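PDB 3K1Y: oxidoreductase from Corynebacterium diphtheriae, which probably acts as an FMN-dependent oxidoreductase of the NADPH-dependent FMN reductase family, whose members use FMN in reduction reactions. Local coordinates for residues R28-S33 and V156-E161; A37-V42 and E47-S52; S43-A48 and E181-I186; A98-L103 and D137-P142; P120-A125 and A176-E181. All coordinates share one frame; numbering follows the deposited sequence.

Interaction 1: R28-S33 and V156-E161; sequences RQIADS and VFAATE
Ile30 reaches from helix 26-44 to Val156 and Ala158 on strand 150-159, where the CA atoms of Ile30 and Ala158 are 7.1 Å apart. The tight part of the contact is concentrated on one methyl group. With CG1 anti to the backbone N (chi1 -179°) and the next torsion also extended, the isoleucine is drawn out and CD1 is delivered at the strand. There Ile30 CD1 meets Val156 CG1 at 3.4 Å, the two chains lying side by side but pointing oppositely. The Ala158 methyl borders the same CD1, but the modelled separation is too short to be trusted; Ile30 CG1 lies 4.1 Å from Ala158 CB. Phe171 of helix 165-188 touches all three residues.

Another flank of helix 26-44 is polar and partly exposed, and does not touch the strand segment. Arg28 NE bonds Asp32 OD1 at 2.8 Å, with an N-H...O angle of 146°. The acceptor lies close to the guanidinium plane, and the carboxylate is met on its syn side; Arg28 NH1 has a second anionic partner in Glu55.

The setting is the flavodoxin-like fold assigned to this family, in which helices cover a parallel sheet, here at its outermost strand 150-159. Backbone bonds to Ala125 hold Val156 and Ala158 in that sheet. Between the segments 123 Å² is buried, and the close contacts are all carbon to carbon, which suggests that apolar packing, rather than directed bonds, sets the spacing here.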
# COMPACT_ATOMS: atom_id res chain seq x y z
N ARG A 28 -4.61 4.39 23.70
CA ARG A 28 -4.24 5.52 24.54
C ARG A 28 -3.00 5.18 25.37
O ARG A 28 -2.23 6.06 25.74
CB ARG A 28 -5.39 5.92 25.47
CG ARG A 28 -5.03 7.00 26.50
CD ARG A 28 -4.33 8.19 25.84
NE ARG A 28 -4.15 9.32 26.75
CZ ARG A 28 -5.16 10.01 27.28
NH1 ARG A 28 -6.41 9.69 26.99
NH2 ARG A 28 -4.92 11.03 28.09
N GLN A 29 -2.82 3.89 25.65
CA GLN A 29 -1.67 3.45 26.44
C GLN A 29 -0.34 3.59 25.68
O GLN A 29 0.65 4.08 26.24
CB GLN A 29 -1.87 2.01 26.91
CG GLN A 29 -3.12 1.85 27.76
CD GLN A 29 -3.41 0.41 28.18
OE1 GLN A 29 -3.44 -0.50 27.34
NE2 GLN A 29 -3.62 0.20 29.47
N ILE A 30 -0.30 3.19 24.41
CA ILE A 30 0.94 3.32 23.67
C ILE A 30 1.16 4.79 23.34
O ILE A 30 2.29 5.27 23.26
CB ILE A 30 0.95 2.49 22.36
CG1 ILE A 30 2.30 2.67 21.68
CG2 ILE A 30 -0.20 2.92 21.44
CD1 ILE A 30 2.49 1.83 20.45
N ALA A 31 0.05 5.51 23.18
CA ALA A 31 0.11 6.94 22.89
C ALA A 31 0.78 7.64 24.07
O ALA A 31 1.64 8.50 23.88
CB ALA A 31 -1.29 7.48 22.68
N ASP A 32 0.39 7.26 25.28
CA ASP A 32 0.98 7.86 26.48
C ASP A 32 2.46 7.49 26.60
O ASP A 32 3.28 8.33 26.98
CB ASP A 32 0.24 7.42 27.75
CG ASP A 32 -1.17 7.98 27.82
OD1 ASP A 32 -1.42 9.02 27.17
OD2 ASP A 32 -2.01 7.40 28.54
N SER A 33 2.79 6.24 26.28
CA SER A 33 4.18 5.82 26.35
C SER A 33 4.98 6.67 25.39
O SER A 33 6.08 7.13 25.71
CB SER A 33 4.34 4.35 25.98
OG SER A 33 3.94 3.52 27.06
N VAL A 156 5.76 3.19 15.20
CA VAL A 156 5.60 2.39 16.40
C VAL A 156 4.36 1.51 16.35
O VAL A 156 3.24 1.99 16.52
CB VAL A 156 5.50 3.29 17.64
CG1 VAL A 156 5.40 2.45 18.89
CG2 VAL A 156 6.70 4.20 17.71
N PHE A 157 4.55 0.21 16.14
CA PHE A 157 3.43 -0.72 16.12
C PHE A 157 3.50 -1.61 17.36
O PHE A 157 4.37 -2.45 17.48
CB PHE A 157 3.44 -1.61 14.88
CG PHE A 157 2.18 -2.41 14.72
CD1 PHE A 157 1.06 -1.86 14.11
CD2 PHE A 157 2.10 -3.71 15.23
CE1 PHE A 157 -0.14 -2.58 14.00
CE2 PHE A 157 0.91 -4.44 15.13
CZ PHE A 157 -0.22 -3.87 14.52
N ALA A 158 2.55 -1.41 18.27
CA ALA A 158 2.51 -2.19 19.49
C ALA A 158 1.60 -3.40 19.40
O ALA A 158 0.38 -3.27 19.24
CB ALA A 158 2.09 -1.31 20.66
N ALA A 159 2.20 -4.58 19.49
CA ALA A 159 1.46 -5.84 19.49
C ALA A 159 1.46 -6.20 20.97
O ALA A 159 2.50 -6.50 21.53
CB ALA A 159 2.21 -6.87 18.69
N THR A 160 0.29 -6.14 21.60
CA THR A 160 0.20 -6.43 23.03
C THR A 160 0.63 -7.84 23.43
O THR A 160 1.15 -8.05 24.53
CB THR A 160 -1.23 -6.20 23.53
OG1 THR A 160 -2.11 -7.17 22.95
CG2 THR A 160 -1.70 -4.80 23.14
N GLU A 161 0.43 -8.80 22.53
CA GLU A 161 0.79 -10.19 22.80
C GLU A 161 2.30 -10.38 22.90
O GLU A 161 2.77 -11.44 23.31
CB GLU A 161 0.22 -11.10 21.71
CG GLU A 161 -1.27 -10.97 21.51
CD GLU A 161 -1.81 -11.95 20.49
OE1 GLU A 161 -1.16 -12.15 19.44
OE2 GLU A 161 -2.89 -12.52 20.73

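Interaction 2: A37-V42 and E47-S52; sequences AVTAAV and EALSVS
Leu49 packs against the last turns of helix 26-44 and is touched by three of its residues. Its CD1 is 3.8 Å from Val38 CG1 and also 3.6 Å from Thr39 CA, so that one methyl rests against both a side chain and the helix backbone. The third contact comes from Val42, whose CG2 approaches Leu49 CG at 4.0 Å, the two side chains roughly perpendicular to each other. Val42 also works with its other branch: CG1, anti to the backbone N (chi1 168°), packs at 3.7 Å from Glu47 CB.

These residues belong to a beta-alpha-beta unit, strand 12-18, helix 26-44 and strand 49-55. The short segments 37-42 and 49-52 run nearly antiparallel, at 161°, with their axes 8.8 Å apart, as expected where a helix turns back directly into the next strand. The turn is closed by Glu47 N, which donates to Val42 O at 3.0 Å with an N-H...O angle of 154°.

Further out, Leu14 of strand 12-18 touches both Val38 and Leu49. Thr39 OG1 is bonded to Ser35 O, back along the helix. The Glu47 carboxylate leads away from the helix to a salt bridge with Arg12, while backbone bonds from Ala48 and Ser50 to Arg12 hold the incoming strand beside strand 12-18.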
# COMPACT_ATOMS: atom_id res chain seq x y z
N ALA A 37 7.94 9.43 26.49
CA ALA A 37 9.30 9.30 25.99
C ALA A 37 9.68 10.59 25.24
O ALA A 37 10.82 11.06 25.31
CB ALA A 37 9.41 8.08 25.08
N VAL A 38 8.72 11.17 24.52
CA VAL A 38 9.01 12.40 23.80
C VAL A 38 9.33 13.48 24.83
O VAL A 38 10.27 14.26 24.67
CB VAL A 38 7.81 12.87 22.93
CG1 VAL A 38 8.20 14.11 22.13
CG2 VAL A 38 7.37 11.78 21.98
N THR A 39 8.54 13.52 25.91
CA THR A 39 8.75 14.50 26.96
C THR A 39 10.15 14.36 27.53
O THR A 39 10.84 15.36 27.75
CB THR A 39 7.72 14.35 28.11
OG1 THR A 39 6.41 14.60 27.60
CG2 THR A 39 8.02 15.33 29.22
N ALA A 40 10.59 13.13 27.75
CA ALA A 40 11.93 12.91 28.28
C ALA A 40 12.97 13.35 27.26
O ALA A 40 13.94 14.02 27.61
CB ALA A 40 12.12 11.44 28.63
N ALA A 41 12.76 12.98 26.00
CA ALA A 41 13.69 13.32 24.92
C ALA A 41 13.88 14.84 24.75
O ALA A 41 14.99 15.30 24.48
CB ALA A 41 13.21 12.70 23.60
N VAL A 42 12.80 15.60 24.91
CA VAL A 42 12.89 17.06 24.79
C VAL A 42 13.58 17.60 26.05
O VAL A 42 14.28 18.62 26.01
CB VAL A 42 11.52 17.71 24.67
CG1 VAL A 42 11.65 19.22 24.84
CG2 VAL A 42 10.92 17.39 23.32
N GLU A 47 14.97 21.35 26.95
CA GLU A 47 13.70 22.06 26.94
C GLU A 47 12.53 21.38 27.64
O GLU A 47 12.64 20.26 28.11
CB GLU A 47 13.33 22.42 25.51
CG GLU A 47 14.13 23.60 24.99
CD GLU A 47 13.71 24.02 23.62
OE1 GLU A 47 14.21 23.41 22.64
OE2 GLU A 47 12.89 24.95 23.51
N ALA A 48 11.40 22.09 27.69
CA ALA A 48 10.20 21.58 28.35
C ALA A 48 9.11 21.30 27.34
O ALA A 48 9.01 21.99 26.32
CB ALA A 48 9.70 22.59 29.39
N LEU A 49 8.28 20.32 27.64
CA LEU A 49 7.20 19.93 26.74
C LEU A 49 5.81 20.03 27.33
O LEU A 49 5.56 19.67 28.48
CB LEU A 49 7.41 18.49 26.27
CG LEU A 49 7.28 18.16 24.78
CD1 LEU A 49 6.94 16.67 24.66
CD2 LEU A 49 6.21 18.99 24.12
N SER A 50 4.89 20.53 26.51
CA SER A 50 3.48 20.64 26.89
C SER A 50 2.83 19.61 25.96
O SER A 50 3.10 19.60 24.76
CB SER A 50 2.95 22.05 26.59
OG SER A 50 1.57 22.15 26.89
N VAL A 51 1.99 18.75 26.51
CA VAL A 51 1.34 17.73 25.70
C VAL A 51 -0.17 17.87 25.69
O VAL A 51 -0.81 18.11 26.72
CB VAL A 51 1.74 16.28 26.16
CG1 VAL A 51 1.60 16.15 27.65
CG2 VAL A 51 0.85 15.25 25.47
N SER A 52 -0.74 17.74 24.50
CA SER A 52 -2.18 17.84 24.32
C SER A 52 -2.69 16.54 23.74
O SER A 52 -2.50 16.27 22.55
CB SER A 52 -2.49 18.99 23.38
OG SER A 52 -3.86 18.96 23.02

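Interaction 3: S43-A48 and E181-I186; sequences SARGEA and ELASLI
Arg45 lays its guanidinium against Ala183 and Ser184 of helix 165-188. Its side chain starts with CG anti to the carbonyl carbon (chi1 -78°), runs nearly extended through chi2, and then bends at chi3, which stands at -108°. That bend turns the flat end against the Ala183 methyl: Ala183 CB lies 3.2 Å from Arg45 NE and 3.3 Å from Arg45 NH2. The backbone N of Ser184 sits over one face of the group, offset toward its rim. Arg45 NH1 is 3.4 Å from Ser184 OG, but the angle is too poor for a hydrogen bond.

The arginine occupies the turn that ends helix 26-44, a Schellman motif. Gly46 is its C-prime residue, with phi at +89°, and Gly46 N bonds Ser43 O at 2.9 Å.

The polar partner of Arg45 NE lies in the helix just before it, at the carbonyl oxygen of Ala41. This bond helps hold the NE end of the guanidinium, and the Arg45 side chain also touches Val187. Ala183 in turn packs on Ala41 and Val42, whereas Arg45 is exposed to solvent and Ser184 partly so.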
# COMPACT_ATOMS: atom_id res chain seq x y z
N SER A 43 13.37 16.91 27.16
CA SER A 43 13.97 17.30 28.42
C SER A 43 15.48 17.11 28.28
O SER A 43 16.26 17.95 28.71
CB SER A 43 13.42 16.44 29.55
OG SER A 43 14.03 16.77 30.79
N ALA A 44 15.89 16.00 27.66
CA ALA A 44 17.31 15.71 27.47
C ALA A 44 17.97 16.74 26.56
O ALA A 44 19.18 16.98 26.63
CB ALA A 44 17.49 14.32 26.89
N ARG A 45 17.18 17.37 25.71
CA ARG A 45 17.74 18.38 24.83
C ARG A 45 17.68 19.78 25.45
O ARG A 45 17.91 20.77 24.79
CB ARG A 45 17.04 18.30 23.47
CG ARG A 45 17.60 17.14 22.63
CD ARG A 45 16.66 16.69 21.54
NE ARG A 45 16.07 15.40 21.87
CZ ARG A 45 16.49 14.24 21.39
NH1 ARG A 45 17.50 14.18 20.53
NH2 ARG A 45 15.89 13.12 21.78
N GLY A 46 17.38 19.83 26.75
CA GLY A 46 17.35 21.10 27.45
C GLY A 46 16.05 21.90 27.49
O GLY A 46 16.03 23.01 28.02
N GLU A 47 14.97 21.35 26.95
CA GLU A 47 13.70 22.06 26.94
C GLU A 47 12.53 21.38 27.64
O GLU A 47 12.64 20.26 28.11
CB GLU A 47 13.33 22.42 25.51
CG GLU A 47 14.13 23.60 24.99
CD GLU A 47 13.71 24.02 23.62
OE1 GLU A 47 14.21 23.41 22.64
OE2 GLU A 47 12.89 24.95 23.51
N ALA A 48 11.40 22.09 27.69
CA ALA A 48 10.20 21.58 28.35
C ALA A 48 9.11 21.30 27.34
O ALA A 48 9.01 21.99 26.32
CB ALA A 48 9.70 22.59 29.39
N GLU A 181 13.92 10.83 17.60
CA GLU A 181 13.81 11.37 16.25
C GLU A 181 12.87 12.57 16.26
O GLU A 181 13.20 13.64 15.75
CB GLU A 181 13.28 10.30 15.28
CG GLU A 181 14.34 9.38 14.71
CD GLU A 181 13.75 8.08 14.16
OE1 GLU A 181 12.71 8.13 13.47
OE2 GLU A 181 14.34 7.00 14.42
N LEU A 182 11.70 12.40 16.87
CA LEU A 182 10.73 13.47 16.94
C LEU A 182 11.24 14.64 17.79
O LEU A 182 11.03 15.81 17.44
CB LEU A 182 9.40 12.93 17.48
CG LEU A 182 8.20 13.86 17.59
CD1 LEU A 182 7.94 14.60 16.28
CD2 LEU A 182 6.98 13.04 17.98
N ALA A 183 11.93 14.33 18.89
CA ALA A 183 12.45 15.38 19.77
C ALA A 183 13.44 16.28 19.04
O ALA A 183 13.47 17.49 19.27
CB ALA A 183 13.11 14.76 21.00
N SER A 184 14.25 15.70 18.16
CA SER A 184 15.20 16.50 17.42
C SER A 184 14.50 17.50 16.51
O SER A 184 14.87 18.67 16.48
CB SER A 184 16.13 15.62 16.58
OG SER A 184 17.24 15.21 17.35
N LEU A 185 13.50 17.04 15.76
CA LEU A 185 12.78 17.95 14.88
C LEU A 185 12.11 19.04 15.73
O LEU A 185 12.11 20.21 15.37
CB LEU A 185 11.70 17.20 14.06
CG LEU A 185 12.03 16.43 12.77
CD1 LEU A 185 13.50 16.57 12.40
CD2 LEU A 185 11.66 14.97 12.96
N ILE A 186 11.58 18.64 16.87
CA ILE A 186 10.90 19.58 17.76
C ILE A 186 11.76 20.75 18.26
O ILE A 186 11.32 21.90 18.19
CB ILE A 186 10.29 18.85 18.99
CG1 ILE A 186 9.16 17.93 18.51
CG2 ILE A 186 9.79 19.88 20.02
CD1 ILE A 186 8.33 17.34 19.61

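Interaction 4: A98-L103 and D137-P142; sequences ASYTGL and DYALRP
Ser99 and Ala139 bring the two backbones closest, with CA atoms 6.6 Å apart, where the loop 98-101 passes a wider, pi-type turn at 137-140 of helix 135-146. In the flavodoxin-like fold assigned to this family, this loop is the connection leaving strand 88-94 for helix 102-110.

The Ala139 methyl points at the loop and is met from two directions: Ser99 OG comes to 3.5 Å of Ala139 CB, and Tyr100 CD2 to 3.9 Å of the same carbon. Tyr100 CG is flanked by both its backbone N and C (chi1 53°), which brings the ring beside helix 135-146 edge first. Leu140 adds an apolar contact, its CD1 lying 4.2 Å from Tyr100 CB, and continues onto Thr93 and Phe104.

The loop is also part of a subunit interface. Lys105 of the second subunit donates to Tyr100 O, Asp109 of that subunit accepts from Gly102 N, and the Tyr100 hydroxyl makes a weak hydrogen bond with Ser99 of the same neighbour. Within the chain, Ser99 OG hangs over the rim of one face of the Tyr100 ring, while Ala139 O lies in the ring plane at its edge, 3.6 Å from Tyr100 CE2.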
# COMPACT_ATOMS: atom_id res chain seq x y z
N ALA A 98 -8.02 -4.35 9.15
CA ALA A 98 -6.66 -4.30 8.61
C ALA A 98 -6.09 -2.94 8.23
O ALA A 98 -5.22 -2.85 7.36
CB ALA A 98 -6.55 -5.28 7.43
N SER A 99 -6.57 -1.89 8.87
CA SER A 99 -6.06 -0.56 8.58
C SER A 99 -6.47 0.41 9.68
O SER A 99 -6.99 -0.01 10.72
CB SER A 99 -6.58 -0.08 7.23
OG SER A 99 -6.03 1.19 6.90
N TYR A 100 -6.22 1.70 9.48
CA TYR A 100 -6.59 2.67 10.50
C TYR A 100 -8.10 2.77 10.60
O TYR A 100 -8.82 2.40 9.68
CB TYR A 100 -5.97 4.04 10.19
CG TYR A 100 -6.23 4.59 8.81
CD1 TYR A 100 -7.53 4.77 8.34
CD2 TYR A 100 -5.17 5.02 8.01
CE1 TYR A 100 -7.77 5.37 7.10
CE2 TYR A 100 -5.40 5.62 6.78
CZ TYR A 100 -6.70 5.79 6.33
OH TYR A 100 -6.92 6.41 5.12
N THR A 101 -8.58 3.25 11.74
CA THR A 101 -10.01 3.36 11.99
C THR A 101 -10.71 4.42 11.15
O THR A 101 -10.11 5.43 10.78
CB THR A 101 -10.29 3.66 13.48
OG1 THR A 101 -9.77 2.60 14.29
CG2 THR A 101 -11.76 3.78 13.72
N GLY A 102 -11.98 4.18 10.84
CA GLY A 102 -12.73 5.15 10.08
C GLY A 102 -12.78 6.45 10.86
O GLY A 102 -12.67 7.53 10.29
N LEU A 103 -12.93 6.34 12.18
CA LEU A 103 -13.00 7.51 13.05
C LEU A 103 -11.67 8.28 13.01
O LEU A 103 -11.65 9.52 13.01
CB LEU A 103 -13.32 7.09 14.49
CG LEU A 103 -13.37 8.21 15.54
CD1 LEU A 103 -14.54 9.15 15.24
CD2 LEU A 103 -13.51 7.60 16.94
N ASP A 137 3.39 1.72 7.33
CA ASP A 137 3.97 2.14 6.05
C ASP A 137 3.09 2.14 4.81
O ASP A 137 3.49 2.69 3.79
CB ASP A 137 5.22 1.33 5.76
CG ASP A 137 6.35 1.69 6.68
OD1 ASP A 137 6.40 2.86 7.10
OD2 ASP A 137 7.20 0.81 6.96
N TYR A 138 1.91 1.54 4.90
CA TYR A 138 1.02 1.49 3.75
C TYR A 138 -0.30 2.22 3.91
O TYR A 138 -1.04 2.38 2.94
CB TYR A 138 0.76 0.03 3.38
CG TYR A 138 1.97 -0.63 2.78
CD1 TYR A 138 2.45 -0.24 1.54
CD2 TYR A 138 2.67 -1.62 3.47
CE1 TYR A 138 3.60 -0.81 1.00
CE2 TYR A 138 3.82 -2.19 2.94
CZ TYR A 138 4.28 -1.78 1.71
OH TYR A 138 5.44 -2.30 1.19
N ALA A 139 -0.61 2.66 5.14
CA ALA A 139 -1.85 3.39 5.39
C ALA A 139 -1.62 4.72 6.11
O ALA A 139 -2.05 5.76 5.61
CB ALA A 139 -2.82 2.51 6.19
N LEU A 140 -0.96 4.71 7.27
CA LEU A 140 -0.72 5.96 8.00
C LEU A 140 0.33 6.87 7.39
O LEU A 140 0.16 8.09 7.33
CB LEU A 140 -0.33 5.71 9.46
CG LEU A 140 -1.48 5.31 10.38
CD1 LEU A 140 -1.74 3.82 10.23
CD2 LEU A 140 -1.12 5.66 11.81
N ARG A 141 1.42 6.27 6.95
CA ARG A 141 2.50 7.04 6.36
C ARG A 141 1.99 7.77 5.11
O ARG A 141 2.08 8.99 5.01
CB ARG A 141 3.66 6.09 6.02
CG ARG A 141 4.94 6.79 5.60
CD ARG A 141 6.16 6.08 6.14
NE ARG A 141 7.08 7.07 6.68
CZ ARG A 141 7.68 6.98 7.86
NH1 ARG A 141 7.48 5.93 8.65
NH2 ARG A 141 8.46 7.98 8.26
N PRO A 142 1.42 7.04 4.15
CA PRO A 142 0.92 7.73 2.96
C PRO A 142 -0.04 8.87 3.30
O PRO A 142 -0.04 9.91 2.64
CB PRO A 142 0.23 6.62 2.17
CG PRO A 142 1.01 5.37 2.59
CD PRO A 142 1.15 5.59 4.08

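Interaction 5: P120-A125 and A176-E181; sequences PTIIAA and ARAAGE
The packing of the C-terminal helix 165-188 against an interior strand of the parallel sheet is represented here by Ile122 of strand 120-127 and Ala178 of the helix, their CA atoms 6.7 Å apart. Ile122 does all the reaching from the strand. Its CG1 is anti to the carbonyl carbon (chi1 -80°) and the chain beyond is extended, which carries CD1 onto the helix backbone at Ala178, beside the Ala178 methyl. Ile122 CD1 is 3.2 Å from Ala178 O and 3.4 Å from Ala178 C, a tight fit of a methyl against a peptide group. The Ala178 methyl closes in on the same end, with Ala178 CB 3.6 Å from Ile122 CD1 and 4.0 Å from Ile122 CG1. Past the carbonyl, the Ala179 N is 3.8 Å from Ile122 CD1. Ala178 points its methyl at the strand, while Ala179 turns its own away, to Ala37 of helix 26-44.

Further side chains pack on Ile122: Leu182 from the same helix, Ile34 of helix 26-44 and Val152 of strand 150-159. Backbone bonds link Ile122 to Leu89 on one neighbouring strand and Ile123 to Val156 on the other, which fixes the strand in the sheet. Thr121 and Ile123 turn to the reverse face, where helix 135-146 covers them. With helices 26-44 and 165-188 on one side of strand 120-127 and helix 135-146 on the other, the geometry is that of a three-layer alpha-beta-alpha sandwich, typical of flavodoxin-like proteins.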
# COMPACT_ATOMS: atom_id res chain seq x y z
N PRO A 120 6.48 17.71 12.28
CA PRO A 120 7.26 16.52 12.65
C PRO A 120 6.22 15.57 13.24
O PRO A 120 5.38 16.01 14.03
CB PRO A 120 8.24 17.06 13.69
CG PRO A 120 8.46 18.49 13.23
CD PRO A 120 7.05 18.93 12.88
N THR A 121 6.28 14.29 12.87
CA THR A 121 5.27 13.31 13.28
C THR A 121 5.70 11.85 13.45
O THR A 121 6.43 11.30 12.62
CB THR A 121 4.11 13.29 12.25
OG1 THR A 121 3.50 14.58 12.18
CG2 THR A 121 3.06 12.25 12.62
N ILE A 122 5.22 11.22 14.52
CA ILE A 122 5.47 9.80 14.76
C ILE A 122 4.13 9.10 14.53
O ILE A 122 3.10 9.50 15.10
CB ILE A 122 5.85 9.49 16.23
CG1 ILE A 122 7.32 9.80 16.49
CG2 ILE A 122 5.55 8.01 16.53
CD1 ILE A 122 7.71 9.64 17.94
N ILE A 123 4.12 8.07 13.69
CA ILE A 123 2.89 7.34 13.43
C ILE A 123 2.90 6.05 14.26
O ILE A 123 3.94 5.39 14.40
CB ILE A 123 2.71 7.04 11.93
CG1 ILE A 123 3.96 6.36 11.37
CG2 ILE A 123 2.45 8.36 11.17
CD1 ILE A 123 3.81 5.95 9.92
N ALA A 124 1.76 5.70 14.84
CA ALA A 124 1.69 4.51 15.66
C ALA A 124 0.34 3.79 15.61
O ALA A 124 -0.72 4.40 15.41
CB ALA A 124 2.04 4.87 17.11
N ALA A 125 0.39 2.47 15.80
CA ALA A 125 -0.81 1.64 15.80
C ALA A 125 -0.63 0.50 16.79
O ALA A 125 0.47 0.25 17.28
CB ALA A 125 -1.04 1.08 14.42
N ALA A 176 11.76 4.90 22.32
CA ALA A 176 12.74 5.95 22.59
C ALA A 176 13.34 6.48 21.28
O ALA A 176 13.49 7.69 21.11
CB ALA A 176 13.85 5.43 23.50
N ARG A 177 13.68 5.58 20.36
CA ARG A 177 14.25 6.01 19.08
C ARG A 177 13.30 6.96 18.36
O ARG A 177 13.71 8.04 17.94
CB ARG A 177 14.56 4.81 18.18
CG ARG A 177 15.16 5.22 16.84
CD ARG A 177 15.47 4.01 15.97
NE ARG A 177 16.34 3.08 16.67
CZ ARG A 177 16.70 1.88 16.21
NH1 ARG A 177 16.25 1.46 15.03
NH2 ARG A 177 17.49 1.11 16.94
N ALA A 178 12.04 6.56 18.22
CA ALA A 178 11.04 7.42 17.58
C ALA A 178 10.93 8.71 18.39
O ALA A 178 10.87 9.81 17.83
CB ALA A 178 9.70 6.72 17.55
N ALA A 179 10.92 8.58 19.70
CA ALA A 179 10.84 9.75 20.58
C ALA A 179 12.02 10.69 20.31
O ALA A 179 11.84 11.90 20.17
CB ALA A 179 10.85 9.30 22.03
N GLY A 180 13.22 10.12 20.22
CA GLY A 180 14.40 10.92 19.97
C GLY A 180 14.33 11.59 18.61
O GLY A 180 14.64 12.78 18.47
N GLU A 181 13.92 10.83 17.60
CA GLU A 181 13.81 11.37 16.25
C GLU A 181 12.87 12.57 16.26
O GLU A 181 13.20 13.64 15.75
CB GLU A 181 13.28 10.30 15.28
CG GLU A 181 14.34 9.38 14.71
CD GLU A 181 13.75 8.08 14.16
OE1 GLU A 181 12.71 8.13 13.47
OE2 GLU A 181 14.34 7.00 14.42

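Interactions 1, 2, 3 and 5 lie among helices 26-44 and 165-188 and the sheet they cover. Interactions 2 and 3 have centres 7 Å apart and share Glu47 and Ala48; Ala41 CB meets Ala183 CB between them at 3.3 Å. Interactions 1 and 5, centres 12 Å apart, are joined through neighbouring strands, with Ala158 N 2.8 Å from Ala125 O, a probable hydrogen bond. Interaction 4 belongs to the other side of the sheet, its centre 26 Å from that of interaction 2, yet it touches interaction 5 where Arg141 N nears Ile123 CD1 at 3.8 Å. As in related flavoproteins, FMN would probably bind near the loops following strands 12-18 and 88-94, beside interaction 4.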